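Acidocalcisomal pyrophosphatase (PDB 5C5V) probably hydrolyses inorganic diphosphate to phosphate with the help of magnesium ions, as a four-chain PPase-family enzyme that also carries an EF-hand region. Local coordinates at residues A[36-41]-A[80-85]; A[134-139]-A[151-156]; A[240-245]-A[262-267]. One frame throughout, in Å; residues are numbered along the deposited sequence.

Interaction 1: A[36-41]-A[80-85]; sequences LGRNMS and FSMVSA
Leu36 and Val83 mark the closest backbone approach, their CA atoms 7.5 Å apart, where the end of helix 26-36 and the loop after it pass alongside helix 73-87. That spacing is bridged by side chains, and Met82 does most of the work. Its chain runs straight out from the helix, CG anti to the backbone N (chi1 170°), and then bends at the thioether (chi3 51°), which turns the methyl CE in against the backbone of Leu36; CE lies 4.0 Å from Leu36 O. On the loop side, Arg38 crosses the methionine at about a right angle, its CB 4.0 Å from Met82 SD, and the sulfur sits at the edge of the guanidinium group, near its plane. Asn39 slants across the methionine stem, its OD1 resting 3.5 Å from Met82 CB. The turn itself is closed by Met40 N bonding to Gly37 O at 2.8 Å. Deeper in, Leu36 sends one branch to one branch of Val83, CD2 to CG2 at 3.6 Å. This pair is buried: Leu36 also packs on Met48 and Trp67, and Val83 on Ile8 and Met9. Arg38 and Asn39 lie at the surface and touch crystal neighbours, so the lattice may influence their outer atoms; Arg38 also packs on Val336 of a second subunit. The contact is van der Waals throughout, a buried apolar pair beside more exposed polar side chains, and it packs helix 73-87 against the end of helix 26-36, in an N-terminal helical region consistent with the EF-hand part of this protein.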
loop_
_atom_site.group_PDB
_atom_site.type_symbol
_atom_site.label_atom_id
_atom_site.label_comp_id
_atom_site.label_asym_id
_atom_site.label_seq_id
_atom_site.Cartn_x
_atom_site.Cartn_y
_atom_site.Cartn_z
ATOM N N LEU A 36 -38.135 -2.611 -34.447
ATOM C CA LEU A 36 -37.827 -3.708 -35.362
ATOM C C LEU A 36 -38.321 -3.387 -36.769
ATOM O O LEU A 36 -37.706 -3.769 -37.761
ATOM C CB LEU A 36 -38.458 -5.004 -34.862
ATOM C CG LEU A 36 -37.762 -5.600 -33.635
ATOM C CD1 LEU A 36 -38.531 -6.800 -33.133
ATOM C CD2 LEU A 36 -36.329 -5.997 -33.970
ATOM N N GLY A 37 -39.423 -2.652 -36.815
ATOM C CA GLY A 37 -40.120 -2.263 -38.021
ATOM C C GLY A 37 -39.557 -1.051 -38.736
ATOM O O GLY A 37 -40.053 -0.653 -39.790
ATOM N N ARG A 38 -38.509 -0.469 -38.179
ATOM C CA ARG A 38 -37.931 0.747 -38.733
ATOM C C ARG A 38 -37.444 0.599 -40.178
ATOM O O ARG A 38 -37.468 1.555 -40.942
ATOM C CB ARG A 38 -36.771 1.202 -37.836
ATOM C CG ARG A 38 -36.271 2.612 -38.102
ATOM C CD ARG A 38 -35.167 3.022 -37.118
ATOM N NE ARG A 38 -35.663 3.158 -35.749
ATOM C CZ ARG A 38 -36.016 4.314 -35.186
ATOM N NH1 ARG A 38 -35.920 5.447 -35.872
ATOM N NH2 ARG A 38 -36.464 4.337 -33.932
ATOM N N ASN A 39 -37.041 -0.596 -40.578
ATOM C CA ASN A 39 -36.607 -0.772 -41.945
ATOM C C ASN A 39 -37.670 -1.513 -42.723
ATOM O O ASN A 39 -37.370 -2.260 -43.648
ATOM C CB ASN A 39 -35.280 -1.502 -41.991
ATOM C CG ASN A 39 -34.155 -0.664 -41.426
ATOM O OD1 ASN A 39 -33.527 -1.018 -40.421
ATOM N ND2 ASN A 39 -33.908 0.480 -42.064
ATOM N N MET A 40 -38.920 -1.309 -42.304
ATOM C CA MET A 40 -40.079 -1.928 -42.932
ATOM C C MET A 40 -41.135 -0.860 -43.142
ATOM O O MET A 40 -40.951 0.301 -42.774
ATOM C CB MET A 40 -40.656 -3.039 -42.051
ATOM C CG MET A 40 -39.617 -3.996 -41.467
ATOM S SD MET A 40 -40.410 -5.280 -40.479
ATOM C CE MET A 40 -38.998 -6.226 -39.915
ATOM N N SER A 41 -42.243 -1.260 -43.748
ATOM C CA SER A 41 -43.377 -0.376 -43.952
ATOM C C SER A 41 -44.420 -0.640 -42.886
ATOM O O SER A 41 -44.415 -0.078 -41.790
ATOM C CB SER A 41 -44.014 -0.604 -45.317
ATOM O OG SER A 41 -44.660 -1.866 -45.329
ATOM N N PHE A 80 -32.775 -7.468 -38.913
ATOM C CA PHE A 80 -31.731 -7.913 -37.997
ATOM C C PHE A 80 -30.398 -7.223 -38.258
ATOM O O PHE A 80 -29.533 -7.168 -37.383
ATOM C CB PHE A 80 -31.531 -9.426 -38.091
ATOM C CG PHE A 80 -30.451 -9.946 -37.182
ATOM C CD1 PHE A 80 -30.689 -10.124 -35.823
ATOM C CD2 PHE A 80 -29.183 -10.210 -37.674
ATOM C CE1 PHE A 80 -29.685 -10.586 -34.971
ATOM C CE2 PHE A 80 -28.173 -10.672 -36.831
ATOM C CZ PHE A 80 -28.427 -10.858 -35.477
ATOM N N SER A 81 -30.207 -6.717 -39.464
ATOM C CA SER A 81 -28.970 -6.008 -39.749
ATOM C C SER A 81 -28.894 -4.753 -38.886
ATOM O O SER A 81 -27.820 -4.374 -38.431
ATOM C CB SER A 81 -28.864 -5.655 -41.230
ATOM O OG SER A 81 -27.654 -4.959 -41.469
ATOM N N MET A 82 -30.037 -4.104 -38.675
ATOM C CA MET A 82 -30.100 -2.958 -37.775
ATOM C C MET A 82 -29.861 -3.397 -36.333
ATOM O O MET A 82 -29.028 -2.828 -35.639
ATOM C CB MET A 82 -31.446 -2.239 -37.892
ATOM C CG MET A 82 -31.653 -1.178 -36.807
ATOM S SD MET A 82 -33.352 -0.570 -36.684
ATOM C CE MET A 82 -34.287 -2.095 -36.563
ATOM N N VAL A 83 -30.579 -4.432 -35.911
ATOM C CA VAL A 83 -30.450 -4.984 -34.571
ATOM C C VAL A 83 -29.003 -5.325 -34.267
ATOM O O VAL A 83 -28.471 -4.968 -33.205
ATOM C CB VAL A 83 -31.300 -6.257 -34.397
ATOM C CG1 VAL A 83 -31.016 -6.899 -33.058
ATOM C CG2 VAL A 83 -32.777 -5.939 -34.544
ATOM N N SER A 84 -28.359 -5.999 -35.215
ATOM C CA SER A 84 -26.987 -6.453 -35.032
ATOM C C SER A 84 -26.029 -5.285 -34.856
ATOM O O SER A 84 -25.117 -5.346 -34.046
ATOM C CB SER A 84 -26.549 -7.316 -36.220
ATOM O OG SER A 84 -25.369 -8.036 -35.904
ATOM N N ALA A 85 -26.248 -4.215 -35.607
ATOM C CA ALA A 85 -25.399 -3.031 -35.502
ATOM C C ALA A 85 -25.513 -2.371 -34.119
ATOM O O ALA A 85 -24.525 -1.882 -33.563
ATOM C CB ALA A 85 -25.759 -2.034 -36.589
#

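Interaction 2: A[134-139]-A[151-156]; sequences LYVRDL and RYNFIC
Leu134 O is held twice by the strand opposite: Asn153 N donates a hydrogen bond of 2.9 Å to it (N-H...O angle 162°), and Tyr152 CA adds a CH...O contact at 3.3 Å. Two residues further along the loop, Val136 N returns a nearly straight bond to Arg151 O, also 2.9 Å. Between these bonds Tyr135 faces Tyr152 in a single beta bridge, the chains running in opposite directions. The bridge lays the loop after helix 128-131 along strand 152-156 of the pyrophosphatase sheet, while Tyr152 and Phe154 use other backbone atoms to pair with strand 238-251. With CG anti to the carbonyl carbon in both tyrosines (chi1 -62° in Tyr135), the two rings lie side by side and point the same way. They meet obliquely, planes at 45°, with CE1 of Tyr135 3.5 Å from CE1 of Tyr152. A water joins the two hydroxyls, 2.6 Å from Tyr152 OH and 3.0 Å from Tyr135 OH. Leu134 fills in beside them, its CD1 at the edge of the Tyr152 ring, and helix 316-336 covers this cluster, with His327 edge-to-face with Tyr135. Val136 points the other way, toward the strand: CB touches Arg151 CG at 3.5 Å, CG1 lies beside Arg151 CD, and CG2 reaches Asn153 OD1 at 3.7 Å. Asn153 ND2 is spoken for by Pro133 O, which helps set the turn of the amide. A second subunit also borders the loop: its Asp138 packs on Val136, and its Tyr91 O accepts a hydrogen bond from Arg137 NH2.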
loop_
_atom_site.group_PDB
_atom_site.type_symbol
_atom_site.label_atom_id
_atom_site.label_comp_id
_atom_site.label_asym_id
_atom_site.label_seq_id
_atom_site.Cartn_x
_atom_site.Cartn_y
_atom_site.Cartn_z
ATOM N N LEU A 134 0.670 -11.450 -25.703
ATOM C CA LEU A 134 1.809 -10.963 -24.953
ATOM C C LEU A 134 1.484 -9.584 -24.378
ATOM O O LEU A 134 1.668 -9.337 -23.187
ATOM C CB LEU A 134 3.051 -10.900 -25.849
ATOM C CG LEU A 134 4.293 -10.205 -25.290
ATOM C CD1 LEU A 134 4.733 -10.844 -23.974
ATOM C CD2 LEU A 134 5.407 -10.264 -26.328
ATOM N N TYR A 135 0.981 -8.703 -25.244
ATOM C CA TYR A 135 0.601 -7.342 -24.871
ATOM C C TYR A 135 -0.861 -7.273 -24.457
ATOM O O TYR A 135 -1.736 -7.764 -25.179
ATOM C CB TYR A 135 0.833 -6.384 -26.036
ATOM C CG TYR A 135 2.274 -6.289 -26.448
ATOM C CD1 TYR A 135 3.137 -5.399 -25.815
ATOM C CD2 TYR A 135 2.781 -7.094 -27.461
ATOM C CE1 TYR A 135 4.463 -5.315 -26.176
ATOM C CE2 TYR A 135 4.109 -7.020 -27.829
ATOM C CZ TYR A 135 4.944 -6.124 -27.178
ATOM O OH TYR A 135 6.266 -6.035 -27.525
ATOM N N VAL A 136 -1.131 -6.650 -23.311
ATOM C CA VAL A 136 -2.504 -6.413 -22.881
ATOM C C VAL A 136 -2.980 -5.095 -23.472
ATOM O O VAL A 136 -2.565 -4.019 -23.041
ATOM C CB VAL A 136 -2.628 -6.373 -21.340
ATOM C CG1 VAL A 136 -4.086 -6.176 -20.928
ATOM C CG2 VAL A 136 -2.041 -7.658 -20.726
ATOM N N ARG A 137 -3.832 -5.179 -24.484
ATOM C CA ARG A 137 -4.255 -3.996 -25.221
ATOM C C ARG A 137 -5.725 -3.703 -24.966
ATOM O O ARG A 137 -6.591 -4.502 -25.323
ATOM C CB ARG A 137 -4.035 -4.198 -26.731
ATOM C CG ARG A 137 -2.585 -4.452 -27.153
ATOM C CD ARG A 137 -2.508 -5.195 -28.505
ATOM N NE ARG A 137 -3.036 -4.413 -29.622
ATOM C CZ ARG A 137 -4.103 -4.740 -30.360
ATOM N NH1 ARG A 137 -4.806 -5.848 -30.108
ATOM N NH2 ARG A 137 -4.475 -3.941 -31.360
ATOM N N ASP A 138 -6.022 -2.543 -24.399
ATOM C CA ASP A 138 -7.422 -2.132 -24.287
ATOM C C ASP A 138 -7.981 -1.800 -25.660
ATOM O O ASP A 138 -7.319 -1.128 -26.448
ATOM C CB ASP A 138 -7.561 -0.906 -23.384
ATOM C CG ASP A 138 -7.483 -1.246 -21.921
ATOM O OD1 ASP A 138 -7.985 -2.331 -21.528
ATOM O OD2 ASP A 138 -6.896 -0.429 -21.169
ATOM N N LEU A 139 -9.204 -2.245 -25.931
ATOM C CA LEU A 139 -9.885 -1.899 -27.177
ATOM C C LEU A 139 -9.948 -0.380 -27.334
ATOM O O LEU A 139 -9.609 0.172 -28.381
ATOM C CB LEU A 139 -11.295 -2.507 -27.222
ATOM N N ARG A 151 2.098 -3.366 -20.033
ATOM C CA ARG A 151 1.144 -4.293 -19.470
ATOM C C ARG A 151 1.257 -5.579 -20.273
ATOM O O ARG A 151 0.813 -5.655 -21.426
ATOM C CB ARG A 151 -0.277 -3.720 -19.503
ATOM C CG ARG A 151 -1.286 -4.533 -18.690
ATOM C CD ARG A 151 -2.696 -3.882 -18.641
ATOM N NE ARG A 151 -2.764 -2.859 -17.598
ATOM C CZ ARG A 151 -3.184 -3.052 -16.336
ATOM N NH1 ARG A 151 -3.617 -4.245 -15.918
ATOM N NH2 ARG A 151 -3.191 -2.021 -15.494
ATOM N N TYR A 152 1.896 -6.570 -19.661
ATOM C CA TYR A 152 2.212 -7.833 -20.297
ATOM C C TYR A 152 1.513 -8.996 -19.626
ATOM O O TYR A 152 1.349 -9.007 -18.422
ATOM C CB TYR A 152 3.723 -8.072 -20.260
ATOM C CG TYR A 152 4.536 -7.091 -21.066
ATOM C CD1 TYR A 152 4.884 -7.379 -22.384
ATOM C CD2 TYR A 152 4.949 -5.880 -20.524
ATOM C CE1 TYR A 152 5.632 -6.492 -23.139
ATOM C CE2 TYR A 152 5.699 -4.985 -21.265
ATOM C CZ TYR A 152 6.039 -5.293 -22.580
ATOM O OH TYR A 152 6.781 -4.418 -23.345
ATOM N N ASN A 153 1.128 -10.002 -20.389
ATOM C CA ASN A 153 0.611 -11.205 -19.766
ATOM C C ASN A 153 1.746 -12.116 -19.327
ATOM O O ASN A 153 2.674 -12.391 -20.090
ATOM C CB ASN A 153 -0.341 -11.942 -20.696
ATOM C CG ASN A 153 -1.759 -11.452 -20.556
ATOM O OD1 ASN A 153 -2.199 -11.133 -19.454
ATOM N ND2 ASN A 153 -2.476 -11.360 -21.669
ATOM N N PHE A 154 1.655 -12.560 -18.079
ATOM C CA PHE A 154 2.645 -13.427 -17.469
ATOM C C PHE A 154 1.981 -14.753 -17.174
ATOM O O PHE A 154 0.936 -14.802 -16.522
ATOM C CB PHE A 154 3.210 -12.775 -16.188
ATOM C CG PHE A 154 3.973 -13.721 -15.268
ATOM C CD1 PHE A 154 5.290 -14.061 -15.527
ATOM C CD2 PHE A 154 3.384 -14.223 -14.117
ATOM C CE1 PHE A 154 6.011 -14.909 -14.650
ATOM C CE2 PHE A 154 4.096 -15.067 -13.237
ATOM C CZ PHE A 154 5.405 -15.413 -13.509
ATOM N N ILE A 155 2.564 -15.826 -17.680
ATOM C CA ILE A 155 2.067 -17.152 -17.358
ATOM C C ILE A 155 2.882 -17.734 -16.225
ATOM O O ILE A 155 4.078 -17.987 -16.386
ATOM C CB ILE A 155 2.131 -18.095 -18.565
ATOM C CG1 ILE A 155 1.354 -17.492 -19.739
ATOM C CG2 ILE A 155 1.603 -19.479 -18.185
ATOM C CD1 ILE A 155 1.689 -18.119 -21.072
ATOM N N CYS A 156 2.250 -17.932 -15.074
ATOM C CA CYS A 156 2.951 -18.524 -13.947
ATOM C C CYS A 156 3.050 -20.040 -14.091
ATOM O O CYS A 156 2.042 -20.741 -14.116
ATOM C CB CYS A 156 2.265 -18.177 -12.626
ATOM S SG CYS A 156 3.094 -18.897 -11.176
HETATM O O HOH W 1 8.172 -5.140 -25.380
#

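Interaction 3: A[240-245]-A[262-267]; sequences AVKVLG and ISHNDP
The His264 imidazole has the backbone of Ala240 and Val241 at its edge, with Ala240 C and Val241 N lying in the ring plane. Its CD2 comes within 3.2 Å of Val241 C at an oblique angle, and NE2 reaches Lys242 CB at 3.5 Å, the two side chains crossing at about a right angle. Beside it the strands pair as an antiparallel hairpin. Lys242 and Ile262 form a hydrogen-bonded pair, with Lys242 N 2.8 Å from Ile262 O and Ile262 N bonding back to Lys242 O. His264 N extends the ladder to Ala240 O at 3.0 Å. Further along strand 238-251, Leu244 CD1 meets Ile262 CG2 at 3.9 Å; there Leu244 and Gly245 both face Val260 in a classic beta bulge. At the other end the chain leaves the sheet through a type I turn, Ser263 to Asp266, in which Ser263 OG accepts from Asn265 N (2.9 Å), an ST turn. The side-chain nitrogens look to carbonyls beyond the hairpin: Lys242 NZ bonds to Cys269 O, and His264 NE2 to Asn150 O. Since a carbonyl can only accept, NE2 most likely carries a hydrogen, and the imidazole ties the hairpin to the neighbouring loop.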
loop_
_atom_site.group_PDB
_atom_site.type_symbol
_atom_site.label_atom_id
_atom_site.label_comp_id
_atom_site.label_asym_id
_atom_site.label_seq_id
_atom_site.Cartn_x
_atom_site.Cartn_y
_atom_site.Cartn_z
ATOM N N ALA A 240 -1.712 -9.777 -15.403
ATOM C CA ALA A 240 -1.085 -8.630 -16.023
ATOM C C ALA A 240 0.071 -8.135 -15.177
ATOM O O ALA A 240 -0.065 -7.945 -13.963
ATOM C CB ALA A 240 -2.113 -7.520 -16.238
ATOM N N VAL A 241 1.222 -7.948 -15.810
ATOM C CA VAL A 241 2.390 -7.486 -15.076
ATOM C C VAL A 241 3.046 -6.306 -15.758
ATOM O O VAL A 241 2.829 -6.038 -16.943
ATOM C CB VAL A 241 3.459 -8.595 -14.895
ATOM C CG1 VAL A 241 2.866 -9.818 -14.220
ATOM C CG2 VAL A 241 4.121 -8.940 -16.222
ATOM N N LYS A 242 3.849 -5.605 -14.976
ATOM C CA LYS A 242 4.647 -4.479 -15.425
ATOM C C LYS A 242 6.113 -4.873 -15.425
ATOM O O LYS A 242 6.632 -5.329 -14.419
ATOM C CB LYS A 242 4.420 -3.269 -14.517
ATOM C CG LYS A 242 5.336 -2.108 -14.815
ATOM C CD LYS A 242 4.759 -0.802 -14.307
ATOM C CE LYS A 242 5.264 -0.461 -12.932
ATOM N NZ LYS A 242 4.809 0.926 -12.574
ATOM N N VAL A 243 6.776 -4.696 -16.558
ATOM C CA VAL A 243 8.179 -5.053 -16.705
ATOM C C VAL A 243 9.095 -3.970 -16.122
ATOM O O VAL A 243 8.918 -2.789 -16.416
ATOM C CB VAL A 243 8.516 -5.278 -18.190
ATOM C CG1 VAL A 243 10.018 -5.179 -18.435
ATOM C CG2 VAL A 243 7.934 -6.602 -18.671
ATOM N N LEU A 244 10.067 -4.376 -15.302
ATOM C CA LEU A 244 10.958 -3.438 -14.617
ATOM C C LEU A 244 12.392 -3.514 -15.127
ATOM O O LEU A 244 13.105 -2.522 -15.121
ATOM C CB LEU A 244 10.946 -3.687 -13.103
ATOM C CG LEU A 244 9.583 -3.513 -12.448
ATOM C CD1 LEU A 244 9.634 -3.967 -11.013
ATOM C CD2 LEU A 244 9.118 -2.058 -12.560
ATOM N N GLY A 245 12.832 -4.691 -15.544
ATOM C CA GLY A 245 14.213 -4.842 -15.956
ATOM C C GLY A 245 14.513 -6.270 -16.329
ATOM O O GLY A 245 13.624 -7.114 -16.312
ATOM N N ILE A 262 6.555 -7.022 -12.096
ATOM C CA ILE A 262 5.673 -7.048 -10.938
ATOM C C ILE A 262 4.215 -6.927 -11.341
ATOM O O ILE A 262 3.863 -6.155 -12.227
ATOM C CB ILE A 262 6.008 -5.931 -9.925
ATOM C CG1 ILE A 262 5.132 -6.086 -8.678
ATOM C CG2 ILE A 262 5.845 -4.551 -10.548
ATOM C CD1 ILE A 262 5.535 -5.187 -7.548
ATOM N N SER A 263 3.383 -7.707 -10.665
ATOM C CA SER A 263 1.949 -7.714 -10.886
ATOM C C SER A 263 1.319 -6.332 -10.787
ATOM O O SER A 263 1.560 -5.591 -9.837
ATOM C CB SER A 263 1.278 -8.647 -9.874
ATOM O OG SER A 263 -0.124 -8.429 -9.863
ATOM N N HIS A 264 0.485 -5.996 -11.754
ATOM C CA HIS A 264 -0.240 -4.740 -11.721
ATOM C C HIS A 264 -1.240 -4.713 -10.571
ATOM O O HIS A 264 -1.848 -3.689 -10.315
ATOM C CB HIS A 264 -0.963 -4.503 -13.053
ATOM C CG HIS A 264 -0.123 -3.821 -14.086
ATOM N ND1 HIS A 264 0.098 -2.459 -14.089
ATOM C CD2 HIS A 264 0.559 -4.312 -15.148
ATOM C CE1 HIS A 264 0.869 -2.141 -15.113
ATOM N NE2 HIS A 264 1.166 -3.247 -15.770
ATOM N N ASN A 265 -1.412 -5.844 -9.886
ATOM C CA ASN A 265 -2.292 -5.925 -8.720
ATOM C C ASN A 265 -1.595 -5.801 -7.371
ATOM O O ASN A 265 -2.257 -5.779 -6.331
ATOM C CB ASN A 265 -3.067 -7.234 -8.745
ATOM C CG ASN A 265 -4.265 -7.146 -9.616
ATOM O OD1 ASN A 265 -4.856 -6.063 -9.740
ATOM N ND2 ASN A 265 -4.631 -8.260 -10.268
ATOM N N ASP A 266 -0.270 -5.744 -7.382
ATOM C CA ASP A 266 0.478 -5.581 -6.146
ATOM C C ASP A 266 0.321 -4.147 -5.634
ATOM O O ASP A 266 0.269 -3.199 -6.426
ATOM C CB ASP A 266 1.964 -5.917 -6.333
ATOM C CG ASP A 266 2.688 -6.139 -5.005
ATOM O OD1 ASP A 266 2.761 -7.302 -4.544
ATOM O OD2 ASP A 266 3.200 -5.160 -4.410
ATOM N N PRO A 267 0.232 -3.998 -4.300
ATOM C CA PRO A 267 0.078 -2.714 -3.596
ATOM C C PRO A 267 1.190 -1.717 -3.893
ATOM O O PRO A 267 0.949 -0.518 -3.793
ATOM C CB PRO A 267 0.088 -3.121 -2.114
ATOM C CG PRO A 267 -0.452 -4.529 -2.124
ATOM C CD PRO A 267 0.128 -5.146 -3.381
#

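Along the chain the three contacts close one after another. Interaction 1 stands apart among the N-terminal helices, its centre about 38 Å from that of interaction 2 and about 46 Å from that of interaction 3. Interactions 2 and 3 are neighbours, centres about 11 Å apart, in one sheet: Tyr152 O is 2.8 Å from Val241 N in a probable hydrogen bond. Phe154 also packs on Val241, and Tyr152 on Val243. The elements lie side by side, loop 134-139 bridged to strand 152-156, that strand to strand 238-251, and strand 238-251 to strand 254-263, within a domain whose magnesium site includes Asp224, whereas the helical region of interaction 1, consistent with the EF-hand part, forms a separate lobe.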